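Local coordinates for cobalamin biosynthesis protein CobN (Mycobacterium tuberculosis, PDB 7C6O), which is the large, catalytic subunit of cobaltochelatase, the enzyme that inserts cobalt into the corrin ring during cobalamin biosynthesis, at residues V86-G91 and V111-E116; A618-Y623 and K693-R698. All blocks are in the same frame, centred on the assembly; numbering follows the deposited sequence.

Interaction 1 (V86-G91 and V111-E116)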
ATOM      1  N   VAL A  86      39.939 -12.191  30.505  1.00 15.16           N
ATOM      2  CA  VAL A  86      39.859 -10.880  29.873  1.00 15.51           C
ATOM      3  C   VAL A  86      38.439 -10.364  30.041  1.00 15.95           C
ATOM      4  O   VAL A  86      37.479 -11.070  29.715  1.00 15.29           O
ATOM      5  CB  VAL A  86      40.236 -10.937  28.383  1.00 15.20           C
ATOM      6  CG1 VAL A  86      40.095  -9.560  27.748  1.00 14.94           C
ATOM      7  CG2 VAL A  86      41.643 -11.460  28.221  1.00 16.84           C
ATOM      8  N   ILE A  87      38.311  -9.139  30.542  1.00 15.99           N
ATOM      9  CA  ILE A  87      37.019  -8.494  30.749  1.00 14.11           C
ATOM     10  C   ILE A  87      36.989  -7.211  29.928  1.00 13.46           C
ATOM     11  O   ILE A  87      37.895  -6.379  30.044  1.00 14.02           O
ATOM     12  CB  ILE A  87      36.769  -8.196  32.238  1.00 14.53           C
ATOM     13  CG1 ILE A  87      36.792  -9.490  33.059  1.00 17.06           C
ATOM     14  CG2 ILE A  87      35.452  -7.458  32.423  1.00 16.77           C
ATOM     15  CD1 ILE A  87      36.688  -9.263  34.553  1.00 17.80           C
ATOM     16  N   ARG A  88      35.954  -7.054  29.103  1.00 11.58           N
ATOM     17  CA  ARG A  88      35.758  -5.842  28.309  1.00 12.14           C
ATOM     18  C   ARG A  88      34.340  -5.336  28.528  1.00 10.71           C
ATOM     19  O   ARG A  88      33.377  -6.016  28.157  1.00 14.62           O
ATOM     20  CB  ARG A  88      36.008  -6.106  26.817  1.00 10.20           C
ATOM     21  CG  ARG A  88      35.912  -4.858  25.934  1.00 10.45           C
ATOM     22  CD  ARG A  88      36.561  -5.087  24.568  1.00 10.57           C
ATOM     23  NE  ARG A  88      36.567  -3.873  23.752  1.00 12.35           N
ATOM     24  CZ  ARG A  88      35.715  -3.636  22.757  1.00 17.38           C
ATOM     25  NH1 ARG A  88      34.787  -4.532  22.445  1.00 16.83           N
ATOM     26  NH2 ARG A  88      35.795  -2.505  22.072  1.00 19.93           N
ATOM     27  N   ILE A  89      34.207  -4.151  29.132  1.00 13.15           N
ATOM     28  CA  ILE A  89      32.900  -3.577  29.438  1.00 15.52           C
ATOM     29  C   ILE A  89      32.912  -2.073  29.189  1.00 14.22           C
ATOM     30  O   ILE A  89      33.957  -1.419  29.211  1.00 14.06           O
ATOM     31  CB  ILE A  89      32.459  -3.844  30.898  1.00 20.07           C
ATOM     32  CG1 ILE A  89      33.437  -3.195  31.876  1.00 23.71           C
ATOM     33  CG2 ILE A  89      32.322  -5.339  31.173  1.00 23.32           C
ATOM     34  CD1 ILE A  89      33.048  -3.366  33.327  1.00 27.98           C
ATOM     35  N   LEU A  90      31.721  -1.526  28.963  1.00 18.56           N
ATOM     36  CA  LEU A  90      31.512  -0.086  28.987  1.00 22.13           C
ATOM     37  C   LEU A  90      31.219   0.376  30.408  1.00 24.02           C
ATOM     38  O   LEU A  90      30.667  -0.369  31.222  1.00 25.72           O
ATOM     39  CB  LEU A  90      30.354   0.318  28.073  1.00 25.35           C
ATOM     40  CG  LEU A  90      30.541   0.166  26.568  1.00 25.58           C
ATOM     41  CD1 LEU A  90      29.236   0.475  25.855  1.00 25.39           C
ATOM     42  CD2 LEU A  90      31.644   1.086  26.083  1.00 24.90           C
ATOM     43  N   GLY A  91      31.590   1.620  30.702  1.00 22.01           N
ATOM     44  CA  GLY A  91      31.289   2.217  31.986  1.00 22.36           C
ATOM     45  C   GLY A  91      32.360   2.066  33.043  1.00 22.41           C
ATOM     46  O   GLY A  91      32.134   2.473  34.190  1.00 25.89           O
ATOM     47  N   VAL A 111      42.922  -9.438  32.747  1.00 12.21           N
ATOM     48  CA  VAL A 111      43.143  -8.328  31.827  1.00 14.97           C
ATOM     49  C   VAL A 111      41.835  -7.554  31.727  1.00 12.87           C
ATOM     50  O   VAL A 111      40.823  -8.096  31.266  1.00 14.35           O
ATOM     51  CB  VAL A 111      43.598  -8.825  30.445  1.00 16.28           C
ATOM     52  CG1 VAL A 111      44.088  -7.667  29.591  1.00 17.89           C
ATOM     53  CG2 VAL A 111      44.680  -9.892  30.593  1.00 15.84           C
ATOM     54  N   LEU A 112      41.849  -6.295  32.159  1.00 14.63           N
ATOM     55  CA  LEU A 112      40.653  -5.457  32.190  1.00 12.39           C
ATOM     56  C   LEU A 112      40.796  -4.348  31.159  1.00 11.19           C
ATOM     57  O   LEU A 112      41.730  -3.545  31.237  1.00 15.41           O
ATOM     58  CB  LEU A 112      40.439  -4.857  33.580  1.00 13.22           C
ATOM     59  CG  LEU A 112      40.532  -5.796  34.782  1.00 16.23           C
ATOM     60  CD1 LEU A 112      40.394  -5.000  36.077  1.00 16.53           C
ATOM     61  CD2 LEU A 112      39.485  -6.893  34.707  1.00 13.42           C
ATOM     62  N   VAL A 113      39.870  -4.300  30.200  1.00 11.39           N
ATOM     63  CA  VAL A 113      39.902  -3.288  29.153  1.00 13.51           C
ATOM     64  C   VAL A 113      38.513  -2.685  28.993  1.00 13.95           C
ATOM     65  O   VAL A 113      37.498  -3.268  29.385  1.00 11.54           O
ATOM     66  CB  VAL A 113      40.407  -3.850  27.806  1.00 13.23           C
ATOM     67  CG1 VAL A 113      41.814  -4.430  27.957  1.00 12.80           C
ATOM     68  CG2 VAL A 113      39.443  -4.894  27.275  1.00 13.04           C
ATOM     69  N   SER A 114      38.480  -1.500  28.397  1.00 14.85           N
ATOM     70  CA  SER A 114      37.253  -0.743  28.215  0.55 16.27           C
ATOM     71  C   SER A 114      36.666  -0.991  26.831  1.00 17.25           C
ATOM     72  O   SER A 114      37.389  -1.256  25.867  1.00 16.45           O
ATOM     73  CB  SER A 114      37.518   0.752  28.411  0.55 18.00           C
ATOM     74  OG  SER A 114      36.374   1.524  28.103  0.55 19.73           O
ATOM     75  N   GLY A 115      35.339  -0.907  26.744  1.00 16.04           N
ATOM     76  CA  GLY A 115      34.675  -0.940  25.455  1.00 14.13           C
ATOM     77  C   GLY A 115      34.708   0.378  24.717  1.00 15.38           C
ATOM     78  O   GLY A 115      34.408   0.422  23.520  1.00 18.26           O
ATOM     79  N   GLU A 116      35.061   1.453  25.415  1.00 15.39           N
ATOM     80  CA  GLU A 116      35.284   2.743  24.783  1.00 16.89           C
ATOM     81  C   GLU A 116      36.555   2.702  23.937  1.00 17.67           C
ATOM     82  O   GLU A 116      37.415   1.833  24.102  1.00 16.98           O
ATOM     83  CB  GLU A 116      35.392   3.845  25.842  1.00 15.54           C
ATOM     84  CG  GLU A 116      34.102   4.136  26.621  0.89 22.68           C
ATOM     85  CD  GLU A 116      33.851   3.170  27.771  0.41 24.00           C
ATOM     86  OE1 GLU A 116      34.359   2.031  27.727  0.43 22.58           O
ATOM     87  OE2 GLU A 116      33.139   3.548  28.727  0.82 25.94           O
TER
HETATM   88  O   HOH W   1      39.158  -2.572  23.897  1.00 12.92           O
HETATM   89  O   HOH W   2      37.787  -0.477  22.669  1.00 16.66           O
HETATM   90  O   HOH W   3      34.940   0.820  30.515  1.00 26.10           O
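I87 bonds through both its N and its O to the strand beside it, to V111 and V113. Its N donates to V111 O at 2.8 Å, and its O accepts from V113 N at 2.9 Å. In this way 86-89 pairs in parallel with 111-114. I89 N reaches V113 O only weakly, but G115 N to I89 O is sound again at 2.9 Å.

R88 and V113 share one face of the sheet. R88 CG stands anti to the backbone N (chi1 -176°) and the chain stays extended to NE. This lays its methylenes over V113 CG2, which is 3.7 Å from R88 CB. Further out, G115 CA sits 3.6 Å above the guanidinium plane, toward its rim. Two waters extend the grip: one links R88 NE to S114 O, the other links R88 NH2 to E116 O. R88 NH1 is held by a salt bridge to D51.

On the other face I87 and L112 lie side by side, with I87 CD1 3.7 Å from L112 CD2. Beyond the strand ends, E116 bends at chi2 (82°), which turns its carboxylate back toward 86-91. There OE2 accepts from G91 N at 3.2 Å, on the syn side. L90 CD2 packs against the backbone at G115 C.

The two strands belong to a beta-alpha-beta unit whose linking helix is 97-105. That helix, with W96, covers the I87 face. L141 of helix 131-143 covers V86, R88 and V113 on the other. Strand 84-89 lies inside a four-stranded parallel sheet, bonded also to strand 42-46, while strand 110-114 is the outermost strand on this side.

Interaction 2 (A618-Y623 and K693-R698)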
ATOM      1  N   ALA A 618     -11.764  18.644 -12.944  1.00 16.23           N
ATOM      2  CA  ALA A 618     -12.434  19.918 -13.176  1.00 16.38           C
ATOM      3  C   ALA A 618     -13.651  20.006 -12.267  1.00 17.57           C
ATOM      4  O   ALA A 618     -14.138  18.995 -11.753  1.00 19.66           O
ATOM      5  CB  ALA A 618     -12.845  20.085 -14.643  1.00 18.83           C
ATOM      6  N   ARG A 619     -14.138  21.231 -12.077  1.00 15.81           N
ATOM      7  CA  ARG A 619     -15.315  21.443 -11.245  1.00 19.36           C
ATOM      8  C   ARG A 619     -16.534  20.785 -11.881  1.00 17.64           C
ATOM      9  O   ARG A 619     -16.680  20.766 -13.106  1.00 18.49           O
ATOM     10  CB  ARG A 619     -15.555  22.941 -11.048  1.00 23.33           C
ATOM     11  CG  ARG A 619     -15.944  23.328  -9.631  1.00 28.36           C
ATOM     12  CD  ARG A 619     -15.657  24.803  -9.363  1.00 29.34           C
ATOM     13  NE  ARG A 619     -16.602  25.686 -10.034  1.00 32.55           N
ATOM     14  CZ  ARG A 619     -17.544  26.387  -9.410  1.00 30.83           C
ATOM     15  NH1 ARG A 619     -17.666  26.316  -8.091  1.00 29.83           N
ATOM     16  NH2 ARG A 619     -18.362  27.165 -10.104  1.00 28.26           N
ATOM     17  N   ALA A 620     -17.413  20.235 -11.037  1.00 16.33           N
ATOM     18  CA  ALA A 620     -18.571  19.509 -11.553  1.00 15.00           C
ATOM     19  C   ALA A 620     -19.538  20.439 -12.277  1.00 18.00           C
ATOM     20  O   ALA A 620     -20.119  20.059 -13.301  1.00 15.35           O
ATOM     21  CB  ALA A 620     -19.286  18.780 -10.416  1.00 13.48           C
ATOM     22  N   GLU A 621     -19.725  21.654 -11.754  1.00 14.58           N
ATOM     23  CA  GLU A 621     -20.644  22.655 -12.298  1.00 18.21           C
ATOM     24  C   GLU A 621     -22.095  22.182 -12.248  1.00 19.91           C
ATOM     25  O   GLU A 621     -22.384  21.094 -11.739  1.00 19.11           O
ATOM     26  CB  GLU A 621     -20.252  23.033 -13.731  1.00 20.24           C
ATOM     27  CG  GLU A 621     -18.917  23.761 -13.846  1.00 25.41           C
ATOM     28  CD  GLU A 621     -18.872  25.052 -13.040  1.00 34.32           C
ATOM     29  OE1 GLU A 621     -17.783  25.397 -12.530  1.00 38.55           O
ATOM     30  OE2 GLU A 621     -19.918  25.723 -12.911  1.00 36.54           O
ATOM     31  N   THR A 622     -23.015  22.995 -12.760  1.00 15.23           N
ATOM     32  CA  THR A 622     -24.433  22.666 -12.748  1.00 18.79           C
ATOM     33  C   THR A 622     -24.946  22.433 -14.162  1.00 16.70           C
ATOM     34  O   THR A 622     -24.343  22.860 -15.150  1.00 16.33           O
ATOM     35  CB  THR A 622     -25.260  23.771 -12.081  1.00 20.93           C
ATOM     36  OG1 THR A 622     -25.066  25.005 -12.784  1.00 23.94           O
ATOM     37  CG2 THR A 622     -24.847  23.945 -10.634  1.00 21.83           C
ATOM     38  N   TYR A 623     -26.088  21.758 -14.237  1.00 16.12           N
ATOM     39  CA  TYR A 623     -26.716  21.407 -15.501  1.00 16.32           C
ATOM     40  C   TYR A 623     -28.183  21.114 -15.233  1.00 15.99           C
ATOM     41  O   TYR A 623     -28.575  20.830 -14.099  1.00 12.88           O
ATOM     42  CB  TYR A 623     -26.040  20.192 -16.147  1.00 12.07           C
ATOM     43  CG  TYR A 623     -26.129  18.948 -15.289  1.00 11.84           C
ATOM     44  CD1 TYR A 623     -25.177  18.687 -14.311  1.00 14.45           C
ATOM     45  CD2 TYR A 623     -27.174  18.043 -15.445  1.00 12.39           C
ATOM     46  CE1 TYR A 623     -25.258  17.557 -13.516  1.00 14.06           C
ATOM     47  CE2 TYR A 623     -27.265  16.911 -14.653  1.00 17.24           C
ATOM     48  CZ  TYR A 623     -26.304  16.674 -13.690  1.00 15.41           C
ATOM     49  OH  TYR A 623     -26.389  15.548 -12.904  1.00 15.94           O
ATOM     50  N   LYS A 693     -21.986  21.446  -6.973  1.00 12.65           N
ATOM     51  CA  LYS A 693     -21.477  22.244  -8.082  1.00 18.08           C
ATOM     52  C   LYS A 693     -19.967  22.422  -7.988  1.00 18.30           C
ATOM     53  O   LYS A 693     -19.273  22.414  -9.012  1.00 15.72           O
ATOM     54  CB  LYS A 693     -22.175  23.606  -8.099  1.00 20.06           C
ATOM     55  CG  LYS A 693     -21.562  24.626  -9.040  1.00 26.25           C
ATOM     56  CD  LYS A 693     -22.346  25.933  -9.020  1.00 24.32           C
ATOM     57  CE  LYS A 693     -21.819  26.903 -10.060  1.00 25.99           C
ATOM     58  NZ  LYS A 693     -22.615  28.160 -10.097  1.00 26.72           N
ATOM     59  N   ASP A 694     -19.447  22.559  -6.769  1.00 16.91           N
ATOM     60  CA  ASP A 694     -18.061  22.941  -6.536  1.00 18.27           C
ATOM     61  C   ASP A 694     -17.105  21.757  -6.476  1.00 16.70           C
ATOM     62  O   ASP A 694     -15.892  21.952  -6.623  1.00 19.78           O
ATOM     63  CB  ASP A 694     -17.965  23.738  -5.230  1.00 18.23           C
ATOM     64  CG  ASP A 694     -16.654  24.480  -5.087  1.00 20.35           C
ATOM     65  OD1 ASP A 694     -16.272  25.201  -6.032  1.00 22.59           O
ATOM     66  OD2 ASP A 694     -16.016  24.354  -4.020  1.00 20.76           O
ATOM     67  N   VAL A 695     -17.612  20.542  -6.270  1.00 12.63           N
ATOM     68  CA  VAL A 695     -16.740  19.392  -6.062  1.00 14.65           C
ATOM     69  C   VAL A 695     -15.930  19.106  -7.323  1.00 17.04           C
ATOM     70  O   VAL A 695     -16.399  19.302  -8.453  1.00 16.43           O
ATOM     71  CB  VAL A 695     -17.569  18.168  -5.634  1.00 18.18           C
ATOM     72  CG1 VAL A 695     -18.481  17.704  -6.765  1.00 16.95           C
ATOM     73  CG2 VAL A 695     -16.657  17.038  -5.163  1.00 19.49           C
ATOM     74  N   GLN A 696     -14.690  18.661  -7.132  1.00 16.14           N
ATOM     75  CA  GLN A 696     -13.853  18.253  -8.251  1.00 17.73           C
ATOM     76  C   GLN A 696     -14.222  16.842  -8.688  1.00 13.07           C
ATOM     77  O   GLN A 696     -14.363  15.942  -7.855  1.00 14.86           O
ATOM     78  CB  GLN A 696     -12.375  18.313  -7.863  1.00 22.27           C
ATOM     79  CG  GLN A 696     -11.850  19.716  -7.607  1.00 20.66           C
ATOM     80  CD  GLN A 696     -11.696  20.519  -8.884  0.73 20.23           C
ATOM     81  OE1 GLN A 696     -11.829  21.743  -8.882  0.33 22.11           O
ATOM     82  NE2 GLN A 696     -11.405  19.832  -9.980  0.52 21.58           N
ATOM     83  N   ILE A 697     -14.381  16.649  -9.997  1.00 12.30           N
ATOM     84  CA  ILE A 697     -14.608  15.332 -10.574  1.00 13.82           C
ATOM     85  C   ILE A 697     -13.628  15.150 -11.723  1.00 14.29           C
ATOM     86  O   ILE A 697     -13.045  16.111 -12.230  1.00 15.07           O
ATOM     87  CB  ILE A 697     -16.054  15.135 -11.077  1.00 13.04           C
ATOM     88  CG1 ILE A 697     -16.358  16.122 -12.205  1.00 14.33           C
ATOM     89  CG2 ILE A 697     -17.050  15.291  -9.936  1.00 12.65           C
ATOM     90  CD1 ILE A 697     -17.705  15.901 -12.867  1.00 18.28           C
ATOM     91  N   ARG A 698     -13.435  13.902 -12.132  0.46 10.51           N
ATOM     92  CA  ARG A 698     -12.525  13.665 -13.242  0.60 12.59           C
ATOM     93  C   ARG A 698     -13.152  14.138 -14.547  0.46  9.26           C
ATOM     94  O   ARG A 698     -14.363  14.017 -14.760  0.46  9.19           O
ATOM     95  CB  ARG A 698     -12.127  12.193 -13.325  0.60 14.77           C
ATOM     96  CG  ARG A 698     -13.233  11.214 -13.646  0.60 14.32           C
ATOM     97  CD  ARG A 698     -12.646   9.811 -13.633  0.60 16.77           C
ATOM     98  NE  ARG A 698     -13.631   8.749 -13.810  0.60 19.99           N
ATOM     99  CZ  ARG A 698     -14.432   8.311 -12.844  0.60 21.63           C
ATOM    100  NH1 ARG A 698     -14.382   8.866 -11.641  0.60 19.92           N
ATOM    101  NH2 ARG A 698     -15.290   7.326 -13.084  0.60 23.48           N
TER
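A618 and I697 form the hydrogen-bonded pair of a two-stranded antiparallel sheet, made by strands 617-619 and 696-698. A618 N donates to I697 O at 2.9 Å, and I697 N returns the bond to A618 O. Past the sheet, A620 N binds V695 O and E621 N binds K693 O, so 618-623 follows 693-698 back to the end of helix 675-694.

R619, E621 and D694 form a salt-bridge network. The chi1 of R619, -138°, lies off the usual staggered values and sets CG over D694 O at 3.3 Å. A bend about CG-CD (chi3 73°) then aims the guanidinium at D694. NH1 makes a salt bridge to D694 OD1 at 2.7 Å, the oxygen lying in the guanidinium plane and met on its anti side. The carboxylate is turned 71° from that plane. R737 shares the same D694 oxygen. Two residues on, E621 bends at chi2. Its OE1 lies 2.8 Å from R619 NE, which meets it from above the carboxylate plane, in a second salt bridge.

K693 runs fully extended past R619 and T622. Its NZ lies 4.4 Å from R619 NH2, and salt bridges to E630 and D754 probably offset this like charge. T622 OG1 also binds E630. A620 CB meets V695 CG1 and I697 CD1. With T622 CG2 anti to the carbonyl carbon, this methyl packs on the lysine chain, 3.6 Å from K693 CD.

In the fold
Interactions 1 and 2 lie on opposite sides of the chain's centre. Their centres are 72 Å apart and their nearest atoms about 56 Å, so they do not touch. Both segments of interaction 1 precede those of interaction 2 in the chain. Interaction 1 belongs to a small parallel sheet near the N-terminus. The L112 side chain there is about 8 Å from a bound sodium ion, and L112 N bonds to S127, one of its ligands. Interaction 2 lies in the CobN/magnesium chelatase family region. A glycerol, probably from the crystallisation liquor, binds D694 OD2 there.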